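Local structure of carbohydrate kinase, FGGY (Novosphingobium aromaticivorans, 3H6E) at residues Leu407-Pro412 with Ile446-Thr451. The protein is probably a kinase of the FGGY carbohydrate kinase family, transferring a phosphoryl group to a sugar or related substrate. Numbering follows the deposited sequence.
Sequences LASLRP and IEPLDT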
ATOM      1  N   LEU A 407     -21.849  -1.902   0.057  1.00 30.71           N
ATOM      2  CA  LEU A 407     -21.048  -1.840   1.269  1.00 31.77           C
ATOM      3  C   LEU A 407     -21.768  -1.010   2.328  1.00 28.66           C
ATOM      4  O   LEU A 407     -21.853  -1.401   3.491  1.00 27.22           O
ATOM      5  CB  LEU A 407     -19.671  -1.248   0.970  1.00 29.24           C
ATOM      6  CG  LEU A 407     -18.610  -1.541   2.029  1.00 26.16           C
ATOM      7  CD1 LEU A 407     -18.487  -3.047   2.241  1.00 26.21           C
ATOM      8  CD2 LEU A 407     -17.271  -0.921   1.654  1.00 25.90           C
ATOM      9  N   ALA A 408     -22.291   0.138   1.914  1.00 28.52           N
ATOM     10  CA  ALA A 408     -23.057   0.991   2.815  1.00 31.01           C
ATOM     11  C   ALA A 408     -24.224   0.233   3.455  1.00 32.35           C
ATOM     12  O   ALA A 408     -24.484   0.372   4.655  1.00 31.30           O
ATOM     13  CB  ALA A 408     -23.559   2.211   2.078  1.00 31.11           C
ATOM     14  N   SER A 409     -24.912  -0.576   2.652  1.00 31.27           N
ATOM     15  CA  SER A 409     -26.054  -1.355   3.127  1.00 31.42           C
ATOM     16  C   SER A 409     -25.632  -2.405   4.144  1.00 29.89           C
ATOM     17  O   SER A 409     -26.293  -2.597   5.166  1.00 30.32           O
ATOM     18  CB  SER A 409     -26.770  -2.032   1.955  1.00 32.72           C
ATOM     19  OG  SER A 409     -27.233  -1.079   1.013  1.00 33.51           O
ATOM     20  N   LEU A 410     -24.532  -3.092   3.855  1.00 29.91           N
ATOM     21  CA  LEU A 410     -24.021  -4.122   4.752  1.00 29.32           C
ATOM     22  C   LEU A 410     -23.595  -3.531   6.094  1.00 28.48           C
ATOM     23  O   LEU A 410     -23.784  -4.150   7.138  1.00 25.01           O
ATOM     24  CB  LEU A 410     -22.859  -4.878   4.102  1.00 28.70           C
ATOM     25  CG  LEU A 410     -23.247  -5.770   2.918  1.00 31.25           C
ATOM     26  CD1 LEU A 410     -22.023  -6.201   2.124  1.00 28.97           C
ATOM     27  CD2 LEU A 410     -24.028  -6.976   3.399  1.00 32.63           C
ATOM     28  N   ARG A 411     -23.030  -2.327   6.055  1.00 28.61           N
ATOM     29  CA  ARG A 411     -22.594  -1.633   7.263  1.00 27.82           C
ATOM     30  C   ARG A 411     -23.456  -0.399   7.508  1.00 27.62           C
ATOM     31  O   ARG A 411     -23.003   0.735   7.325  1.00 26.94           O
ATOM     32  CB  ARG A 411     -21.124  -1.237   7.139  1.00 26.71           C
ATOM     33  CG  ARG A 411     -20.256  -2.342   6.574  1.00 26.98           C
ATOM     34  CD  ARG A 411     -18.957  -2.450   7.347  1.00 27.54           C
ATOM     35  NE  ARG A 411     -18.411  -3.797   7.266  1.00 26.29           N
ATOM     36  CZ  ARG A 411     -17.537  -4.304   8.126  1.00 25.91           C
ATOM     37  NH1 ARG A 411     -17.102  -3.577   9.154  1.00 22.53           N
ATOM     38  NH2 ARG A 411     -17.101  -5.543   7.955  1.00 26.74           N
ATOM     39  N   PRO A 412     -24.705  -0.622   7.941  1.00 28.18           N
ATOM     40  CA  PRO A 412     -25.775   0.387   7.993  1.00 28.74           C
ATOM     41  C   PRO A 412     -25.466   1.593   8.894  1.00 26.16           C
ATOM     42  O   PRO A 412     -25.755   2.727   8.508  1.00 27.28           O
ATOM     43  CB  PRO A 412     -26.959  -0.406   8.556  1.00 27.61           C
ATOM     44  CG  PRO A 412     -26.299  -1.518   9.336  1.00 26.53           C
ATOM     45  CD  PRO A 412     -25.170  -1.919   8.459  1.00 26.93           C
ATOM     46  N   ILE A 446     -21.928   7.449   1.448  1.00 31.05           N
ATOM     47  CA  ILE A 446     -22.610   6.602   0.486  1.00 33.11           C
ATOM     48  C   ILE A 446     -23.941   6.110   1.036  1.00 33.71           C
ATOM     49  O   ILE A 446     -24.019   5.618   2.161  1.00 33.09           O
ATOM     50  CB  ILE A 446     -21.741   5.392   0.089  1.00 31.93           C
ATOM     51  CG1 ILE A 446     -20.425   5.867  -0.524  1.00 31.53           C
ATOM     52  CG2 ILE A 446     -22.491   4.491  -0.881  1.00 30.19           C
ATOM     53  CD1 ILE A 446     -20.611   6.828  -1.685  1.00 32.67           C
ATOM     54  N   GLU A 447     -24.988   6.255   0.231  1.00 35.42           N
ATOM     55  CA  GLU A 447     -26.306   5.759   0.587  1.00 36.01           C
ATOM     56  C   GLU A 447     -26.359   4.261   0.327  1.00 35.10           C
ATOM     57  O   GLU A 447     -25.830   3.787  -0.679  1.00 36.38           O
ATOM     58  CB  GLU A 447     -27.372   6.448  -0.265  1.00 38.26           C
ATOM     59  CG  GLU A 447     -27.284   7.966  -0.293  1.00 40.36           C
ATOM     60  CD  GLU A 447     -28.129   8.624   0.781  1.00 46.42           C
ATOM     61  OE1 GLU A 447     -27.993   8.245   1.966  1.00 40.10           O
ATOM     62  OE2 GLU A 447     -28.929   9.524   0.434  1.00 48.95           O
ATOM     63  N   PRO A 448     -26.998   3.507   1.232  1.00 32.14           N
ATOM     64  CA  PRO A 448     -27.238   2.087   0.961  1.00 35.18           C
ATOM     65  C   PRO A 448     -28.025   1.906  -0.335  1.00 37.76           C
ATOM     66  O   PRO A 448     -28.624   2.863  -0.826  1.00 37.10           O
ATOM     67  CB  PRO A 448     -28.090   1.648   2.155  1.00 33.76           C
ATOM     68  CG  PRO A 448     -27.730   2.593   3.240  1.00 31.60           C
ATOM     69  CD  PRO A 448     -27.471   3.907   2.565  1.00 31.61           C
ATOM     70  N   LEU A 449     -28.019   0.694  -0.881  1.00 38.22           N
ATOM     71  CA  LEU A 449     -28.768   0.397  -2.096  1.00 40.24           C
ATOM     72  C   LEU A 449     -30.263   0.580  -1.863  1.00 43.87           C
ATOM     73  O   LEU A 449     -30.807   0.091  -0.871  1.00 45.75           O
ATOM     74  CB  LEU A 449     -28.492  -1.033  -2.561  1.00 38.78           C
ATOM     75  CG  LEU A 449     -27.093  -1.353  -3.089  1.00 36.69           C
ATOM     76  CD1 LEU A 449     -26.898  -2.855  -3.177  1.00 35.44           C
ATOM     77  CD2 LEU A 449     -26.854  -0.693  -4.445  1.00 36.05           C
ATOM     78  N   ASP A 450     -30.918   1.282  -2.784  1.00 45.98           N
ATOM     79  CA  ASP A 450     -32.358   1.527  -2.706  1.00 50.19           C
ATOM     80  C   ASP A 450     -33.155   0.230  -2.546  1.00 53.12           C
ATOM     81  O   ASP A 450     -32.821  -0.799  -3.137  1.00 51.22           O
ATOM     82  CB  ASP A 450     -32.834   2.298  -3.950  1.00 51.63           C
ATOM     83  CG  ASP A 450     -34.295   2.740  -3.859  1.00 58.52           C
ATOM     84  OD1 ASP A 450     -35.043   2.217  -3.004  1.00 58.92           O
ATOM     85  OD2 ASP A 450     -34.699   3.618  -4.653  1.00 58.08           O
ATOM     86  N   THR A 451     -34.209   0.292  -1.737  1.00 56.68           N
ATOM     87  CA  THR A 451     -35.119  -0.832  -1.568  1.00 56.27           C
ATOM     88  C   THR A 451     -36.404  -0.610  -2.361  1.00 56.58           C
ATOM     89  O   THR A 451     -36.941  -1.537  -2.968  1.00 55.67           O
ATOM     90  CB  THR A 451     -35.470  -1.049  -0.088  1.00 57.25           C
ATOM     91  OG1 THR A 451     -34.321  -0.765   0.721  1.00 56.44           O
ATOM     92  CG2 THR A 451     -35.920  -2.486   0.148  1.00 57.48           C
TER
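With chi1 of S409 at -59°, OG stands beside its own backbone N and anti to the carbonyl carbon, leaning off the flank of helix 401-410 to meet the backbone N of L449 at 2.7 Å. That N-H runs to the hydroxyl oxygen with a moderate bend, 147° at the hydrogen. In loop 446-451, I446 has CG2 anti to its backbone N, which brings this methyl to 3.9 Å from A408 CB, while the CG1 branch leads away and the side chain also touches V404, R405 and strand 415-419. OG also donates to R405 O, one helical turn back, so the hydroxyl accepts from the loop and donates to its own helix. The A408 methyl points at the passing chain and lies 3.4 Å from I446 O, with P448 N 3.8 Å from the same CB. P448 brings its ring up alongside, CB close to S409 OG, and the two backbones come nearest here, with the CA atoms of S409 and P448 4.2 Å apart. An alanine in place of S409 would remove the hydroxyl and probably leave the L449 N-H without its helix partner, loosening the loop's hold at this point. R405 adds further bonds from the same helix, its guanidinium reaching the carbonyls of E447 and P448. The whole is a surface contact in which the chain leaving edge strand 443-445 runs in extended form across the C-terminal end of a helix, the one linking parallel strands 390-394 and 415-419 as a beta-alpha-beta crossover in the C-terminal, actin-like ATPase domain of an FGGY carbohydrate kinase family member.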